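Local coordinates for periplasmic sugar-binding protein (Chloroflexus aurantiacus, PDB 4RXU) that binds beta-D-glucopyranose in the cleft between its two lobes and probably serves as the sugar-capturing component of an ABC-type carbohydrate transporter, at residues 92-97 with 119-124; 125-130 with 326-331. All coordinates share one frame; numbering follows the deposited sequence.

Interaction 1 of 2, residues 92-97 with 119-124; sequences ICPHDG and RLIRET. With BGC (beta-D-glucopyranose), chain C.
Arg-119 reaches past Pro-94 and Cys-93 to the bound glucose, and all three nitrogens of its guanidinium group are engaged. Arg-119 NE donates to the anomeric hydroxyl O1 of the sugar at 3.0 Å, while Arg-119 NH2 donates to the ring oxygen O5, also at 3.0 Å; both bonds are nearly straight. On the other side Arg-119 NH1 meets Pro-94 O at 3.2 Å, with an N-H...O angle of 171° and the oxygen lying in the guanidinium plane. A water links NH1 to His-95 ND1.

The chain of Arg-119 runs extended from CG to NE (chi2 174°, chi3 175°), which carries the charged group out to the sugar while CD rests 3.6 Å from the SG of Cys-93. Behind it Pro-94 CG lies 3.7 Å from Ile-121 CG1, and the side chains of Ile-121 and Ile-92 cross at about a right angle, meeting CD1 to CG2. Further out, Arg-122 N donates to Gly-97 O at 2.9 Å, tying together the loops after strands 89-92 and 113-117; such loops carry sugar-binding side chains into the pocket of a periplasmic binding protein.

Glu-42 forms a salt bridge with NH2 of Arg-119 and itself binds the glucose. Held in this way, the guanidinium has little freedom to rotate, and its positive charge, probably moderated by Glu-42, is directed at the hemiacetal oxygens of the pyranose.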
loop_
_atom_site.group_PDB
_atom_site.type_symbol
_atom_site.label_atom_id
_atom_site.label_comp_id
_atom_site.label_asym_id
_atom_site.label_seq_id
_atom_site.Cartn_x
_atom_site.Cartn_y
_atom_site.Cartn_z
ATOM N N ILE A 92 -0.617 -4.306 15.037
ATOM C CA ILE A 92 -0.913 -5.399 14.104
ATOM C C ILE A 92 -1.297 -4.907 12.708
ATOM O O ILE A 92 -2.235 -4.119 12.564
ATOM C CB ILE A 92 -2.009 -6.360 14.648
ATOM C CG1 ILE A 92 -2.327 -7.447 13.609
ATOM C CG2 ILE A 92 -3.270 -5.615 15.103
ATOM C CD1 ILE A 92 -3.095 -8.614 14.195
ATOM N N CYS A 93 -0.551 -5.402 11.714
ATOM C CA CYS A 93 -0.901 -5.239 10.330
ATOM C C CYS A 93 -1.515 -6.553 9.836
ATOM O O CYS A 93 -0.808 -7.546 9.709
ATOM C CB CYS A 93 0.303 -4.850 9.502
ATOM S SG CYS A 93 -0.098 -4.731 7.767
ATOM N N PRO A 94 -2.840 -6.543 9.545
ATOM C CA PRO A 94 -3.485 -7.771 9.199
ATOM C C PRO A 94 -3.147 -8.266 7.820
ATOM O O PRO A 94 -2.995 -7.484 6.877
ATOM C CB PRO A 94 -4.984 -7.424 9.259
ATOM C CG PRO A 94 -5.041 -5.959 9.023
ATOM C CD PRO A 94 -3.829 -5.469 9.769
ATOM N N HIS A 95 -3.066 -9.580 7.699
ATOM C CA HIS A 95 -3.038 -10.160 6.362
ATOM C C HIS A 95 -4.355 -9.970 5.619
ATOM O O HIS A 95 -4.391 -9.498 4.479
ATOM C CB HIS A 95 -2.719 -11.629 6.406
ATOM C CG HIS A 95 -2.798 -12.233 5.054
ATOM N ND1 HIS A 95 -1.993 -11.802 4.024
ATOM C CD2 HIS A 95 -3.668 -13.114 4.521
ATOM C CE1 HIS A 95 -2.323 -12.443 2.922
ATOM N NE2 HIS A 95 -3.325 -13.261 3.202
ATOM N N ASP A 96 -5.438 -10.300 6.305
ATOM C CA ASP A 96 -6.776 -10.172 5.761
ATOM C C ASP A 96 -7.572 -9.346 6.753
ATOM O O ASP A 96 -7.770 -9.760 7.877
ATOM C CB ASP A 96 -7.404 -11.550 5.540
ATOM C CG ASP A 96 -8.813 -11.475 4.980
ATOM O OD1 ASP A 96 -9.650 -10.649 5.432
ATOM O OD2 ASP A 96 -9.102 -12.270 4.084
ATOM N N GLY A 97 -8.005 -8.166 6.342
ATOM C CA GLY A 97 -8.519 -7.195 7.315
ATOM C C GLY A 97 -9.767 -7.671 8.037
ATOM O O GLY A 97 -9.880 -7.569 9.234
ATOM N N ARG A 119 -2.570 -1.303 7.574
ATOM C CA ARG A 119 -3.821 -1.846 7.052
ATOM C C ARG A 119 -4.815 -1.921 8.176
ATOM O O ARG A 119 -4.440 -2.122 9.342
ATOM C CB ARG A 119 -3.624 -3.262 6.517
ATOM C CG ARG A 119 -2.674 -3.363 5.364
ATOM C CD ARG A 119 -2.440 -4.818 5.020
ATOM N NE ARG A 119 -1.627 -4.964 3.839
ATOM C CZ ARG A 119 -1.161 -6.115 3.392
ATOM N NH1 ARG A 119 -1.389 -7.233 4.067
ATOM N NH2 ARG A 119 -0.450 -6.140 2.281
ATOM N N LEU A 120 -6.082 -1.762 7.812
ATOM C CA LEU A 120 -7.160 -1.704 8.772
ATOM C C LEU A 120 -7.825 -3.066 9.004
ATOM O O LEU A 120 -8.239 -3.743 8.072
ATOM C CB LEU A 120 -8.198 -0.699 8.252
ATOM C CG LEU A 120 -9.354 -0.323 9.178
ATOM C CD1 LEU A 120 -8.862 0.209 10.518
ATOM C CD2 LEU A 120 -10.271 0.661 8.460
ATOM N N ILE A 121 -7.928 -3.455 10.271
ATOM C CA ILE A 121 -8.775 -4.575 10.673
ATOM C C ILE A 121 -10.224 -4.137 10.574
ATOM O O ILE A 121 -10.593 -3.078 11.073
ATOM C CB ILE A 121 -8.471 -5.021 12.116
ATOM C CG1 ILE A 121 -7.055 -5.600 12.151
ATOM C CG2 ILE A 121 -9.486 -6.062 12.566
ATOM C CD1 ILE A 121 -6.571 -6.047 13.509
ATOM N N ARG A 122 -11.041 -4.970 9.943
ATOM C CA ARG A 122 -12.425 -4.646 9.635
ATOM C C ARG A 122 -13.448 -5.446 10.394
ATOM O O ARG A 122 -13.146 -6.504 10.935
ATOM C CB ARG A 122 -12.667 -4.807 8.138
ATOM C CG ARG A 122 -11.893 -3.787 7.316
ATOM C CD ARG A 122 -12.227 -3.921 5.845
ATOM N NE ARG A 122 -13.517 -3.293 5.523
ATOM C CZ ARG A 122 -14.641 -3.908 5.207
ATOM N NH1 ARG A 122 -14.729 -5.234 5.155
ATOM N NH2 ARG A 122 -15.710 -3.155 4.938
ATOM N N GLU A 123 -14.659 -4.897 10.436
ATOM C CA GLU A 123 -15.881 -5.609 10.872
ATOM C C GLU A 123 -15.838 -5.981 12.352
ATOM O O GLU A 123 -16.320 -7.038 12.786
ATOM C CB GLU A 123 -16.143 -6.833 10.002
ATOM C CG GLU A 123 -16.370 -6.534 8.523
ATOM C CD GLU A 123 -17.458 -5.506 8.217
ATOM O OE1 GLU A 123 -18.283 -5.171 9.085
ATOM O OE2 GLU A 123 -17.491 -5.027 7.065
ATOM N N THR A 124 -15.263 -5.077 13.124
ATOM C CA THR A 124 -15.259 -5.173 14.583
ATOM C C THR A 124 -15.025 -3.833 15.223
ATOM O O THR A 124 -14.357 -2.957 14.672
ATOM C CB THR A 124 -14.210 -6.158 15.156
ATOM O OG1 THR A 124 -14.287 -6.147 16.590
ATOM C CG2 THR A 124 -12.798 -5.827 14.737
HETATM C C2 BGC C . 0.823 -1.371 1.870
HETATM C C3 BGC C . 1.719 -1.088 0.680
HETATM C C4 BGC C . 2.296 -2.398 0.164
HETATM C C5 BGC C . 1.193 -3.426 -0.091
HETATM C C6 BGC C . 1.718 -4.799 -0.448
HETATM C C1 BGC C . -0.249 -2.298 1.322
HETATM O O1 BGC C . -1.307 -2.487 2.215
HETATM O O2 BGC C . 0.274 -0.142 2.355
HETATM O O3 BGC C . 2.751 -0.203 1.106
HETATM O O4 BGC C . 2.922 -2.148 -1.109
HETATM O O5 BGC C . 0.366 -3.558 1.049
HETATM O O6 BGC C . 2.712 -5.247 0.477
HETATM O O HOH W 1 -0.272 -9.646 3.367
#

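Interaction 2 of 2, residues 125-130 with 326-331; sequences DAVDYY and YNNGKK
From the end of a beta-hairpin turn, Lys-331 reaches over to the loop that leads into strand 129-133, in one of the two alpha/beta lobes of a periplasmic binding protein. The turn joins strand 325-327 to strand 332-343, which runs parallel to strand 129-133. With CG anti to the backbone N (chi1 171°) and the chain extended beyond it, Lys-331 lays its CD 4.0 Å from Asp-125 CB and delivers its ammonium group to backbone carbonyls. Lys-331 NZ donates to Val-127 O at 2.8 Å and weakly to Asp-125 O at 3.3 Å; a water accepts a further bond from it.

At the strand end of the contact, Tyr-130 and Tyr-326 form a T-shaped pair, centroids 5.0 Å apart and planes at 90°. The edge of Tyr-130 points at the face of Tyr-326, and Tyr-130 CE2 lies 3.7 Å from Tyr-326 CG. Asp-118 O anchors the hydroxyl of Tyr-130, and Gln-337 that of Tyr-326.

Asn-328 shapes the turn from within: its OD1 accepts from Lys-330 N at 3.0 Å, an Asx turn, and from Lys-331 N at 2.8 Å, an Asx motif, the two donors approaching from opposite faces of the amide plane.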
loop_
_atom_site.group_PDB
_atom_site.type_symbol
_atom_site.label_atom_id
_atom_site.label_comp_id
_atom_site.label_asym_id
_atom_site.label_seq_id
_atom_site.Cartn_x
_atom_site.Cartn_y
_atom_site.Cartn_z
ATOM N N ASP A 125 -15.556 -3.686 16.423
ATOM C CA ASP A 125 -15.232 -2.443 17.140
ATOM C C ASP A 125 -14.002 -2.597 18.064
ATOM O O ASP A 125 -13.621 -1.633 18.721
ATOM C CB ASP A 125 -16.446 -1.817 17.829
ATOM C CG ASP A 125 -17.088 -2.728 18.809
ATOM O OD1 ASP A 125 -16.581 -3.847 19.014
ATOM O OD2 ASP A 125 -18.121 -2.319 19.374
ATOM N N ALA A 126 -13.358 -3.763 18.013
ATOM C CA ALA A 126 -12.154 -4.064 18.767
ATOM C C ALA A 126 -10.893 -3.500 18.134
ATOM O O ALA A 126 -9.861 -4.140 18.181
ATOM C CB ALA A 126 -12.004 -5.583 18.951
ATOM N N VAL A 127 -10.969 -2.315 17.549
ATOM C CA VAL A 127 -9.773 -1.633 17.076
ATOM C C VAL A 127 -9.722 -0.275 17.773
ATOM O O VAL A 127 -10.682 0.500 17.644
ATOM C CB VAL A 127 -9.762 -1.459 15.547
ATOM C CG1 VAL A 127 -8.448 -0.838 15.140
ATOM C CG2 VAL A 127 -10.007 -2.783 14.830
ATOM N N ASP A 128 -8.654 0.003 18.524
ATOM C CA ASP A 128 -8.573 1.263 19.286
ATOM C C ASP A 128 -8.047 2.423 18.448
ATOM O O ASP A 128 -8.567 3.525 18.525
ATOM C CB ASP A 128 -7.759 1.061 20.550
ATOM C CG ASP A 128 -8.415 0.057 21.455
ATOM O OD1 ASP A 128 -9.515 0.353 21.953
ATOM O OD2 ASP A 128 -7.879 -1.048 21.595
ATOM N N TYR A 129 -7.002 2.156 17.665
ATOM C CA TYR A 129 -6.336 3.188 16.824
ATOM C C TYR A 129 -5.913 2.559 15.525
ATOM O O TYR A 129 -5.697 1.335 15.445
ATOM C CB TYR A 129 -5.106 3.818 17.530
ATOM C CG TYR A 129 -5.519 4.463 18.807
ATOM C CD1 TYR A 129 -6.034 5.758 18.815
ATOM C CD2 TYR A 129 -5.518 3.735 20.000
ATOM C CE1 TYR A 129 -6.504 6.330 19.986
ATOM C CE2 TYR A 129 -5.995 4.294 21.174
ATOM C CZ TYR A 129 -6.484 5.595 21.154
ATOM O OH TYR A 129 -6.951 6.213 22.284
ATOM N N TYR A 130 -5.739 3.421 14.543
ATOM C CA TYR A 130 -5.224 3.036 13.236
ATOM C C TYR A 130 -4.073 3.979 12.825
ATOM O O TYR A 130 -4.300 5.153 12.542
ATOM C CB TYR A 130 -6.347 3.102 12.205
ATOM C CG TYR A 130 -5.980 2.672 10.802
ATOM C CD1 TYR A 130 -5.025 1.701 10.544
ATOM C CD2 TYR A 130 -6.627 3.238 9.719
ATOM C CE1 TYR A 130 -4.732 1.319 9.238
ATOM C CE2 TYR A 130 -6.375 2.857 8.423
ATOM C CZ TYR A 130 -5.438 1.888 8.164
ATOM O OH TYR A 130 -5.220 1.530 6.862
ATOM N N TYR A 326 -10.953 6.297 10.167
ATOM C CA TYR A 326 -11.222 5.459 9.011
ATOM C C TYR A 326 -12.311 4.499 9.409
ATOM O O TYR A 326 -12.216 3.830 10.423
ATOM C CB TYR A 326 -10.009 4.635 8.563
ATOM C CG TYR A 326 -8.948 5.395 7.805
ATOM C CD1 TYR A 326 -8.238 6.433 8.402
ATOM C CD2 TYR A 326 -8.646 5.069 6.501
ATOM C CE1 TYR A 326 -7.264 7.132 7.704
ATOM C CE2 TYR A 326 -7.670 5.751 5.798
ATOM C CZ TYR A 326 -6.996 6.793 6.394
ATOM O OH TYR A 326 -6.022 7.442 5.664
ATOM N N ASN A 327 -13.329 4.387 8.576
ATOM C CA ASN A 327 -14.368 3.442 8.850
ATOM C C ASN A 327 -13.944 2.042 8.474
ATOM O O ASN A 327 -13.369 1.789 7.402
ATOM C CB ASN A 327 -15.636 3.791 8.085
ATOM C CG ASN A 327 -16.794 2.860 8.429
ATOM O OD1 ASN A 327 -17.054 1.869 7.743
ATOM N ND2 ASN A 327 -17.434 3.136 9.538
ATOM N N ASN A 328 -14.290 1.107 9.343
ATOM C CA ASN A 328 -13.878 -0.279 9.138
ATOM C C ASN A 328 -15.053 -1.253 8.961
ATOM O O ASN A 328 -14.865 -2.463 8.999
ATOM C CB ASN A 328 -12.965 -0.716 10.284
ATOM C CG ASN A 328 -13.725 -1.207 11.486
ATOM O OD1 ASN A 328 -14.908 -0.898 11.656
ATOM N ND2 ASN A 328 -13.076 -2.031 12.303
ATOM N N GLY A 329 -16.240 -0.712 8.698
ATOM C CA GLY A 329 -17.464 -1.514 8.549
ATOM C C GLY A 329 -18.358 -1.533 9.777
ATOM O O GLY A 329 -19.590 -1.712 9.686
ATOM N N LYS A 330 -17.732 -1.348 10.928
ATOM C CA LYS A 330 -18.435 -1.285 12.225
ATOM C C LYS A 330 -18.162 -0.044 13.063
ATOM O O LYS A 330 -19.011 0.357 13.878
ATOM C CB LYS A 330 -18.113 -2.509 13.067
ATOM C CG LYS A 330 -18.709 -3.784 12.498
ATOM C CD LYS A 330 -20.228 -3.825 12.579
ATOM C CE LYS A 330 -20.788 -5.149 12.066
ATOM N NZ LYS A 330 -20.713 -5.203 10.576
ATOM N N LYS A 331 -17.003 0.574 12.861
ATOM C CA LYS A 331 -16.538 1.655 13.718
ATOM C C LYS A 331 -15.752 2.641 12.877
ATOM O O LYS A 331 -15.061 2.252 11.949
ATOM C CB LYS A 331 -15.657 1.068 14.844
ATOM C CG LYS A 331 -14.907 2.069 15.700
ATOM C CD LYS A 331 -14.146 1.343 16.790
ATOM C CE LYS A 331 -13.470 2.330 17.702
ATOM N NZ LYS A 331 -12.921 1.606 18.854
HETATM O O HOH W 2 -14.816 0.860 20.612
#

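Interactions 1 and 2 follow one another along the chain, with centres about 9 Å apart, and illustrate how a ligand-binding loop is backed by a second layer. The loop 119-124 belongs to interaction 1 and runs straight into 125-130 of interaction 2, and its far end touches the hairpin turn. There Glu-123 N lies 2.8 Å from Asn-328 O, and Thr-124 O lies 2.8 Å from Asn-328 ND2, both probable hydrogen bonds. Closer to the sugar, Tyr-130 CE1 packs 3.4 Å from the backbone C of Arg-119. Interaction 1 puts Arg-119 in the first shell. The side chain of Tyr-130 is about 7 Å from the bound glucose, measured between nearest atoms.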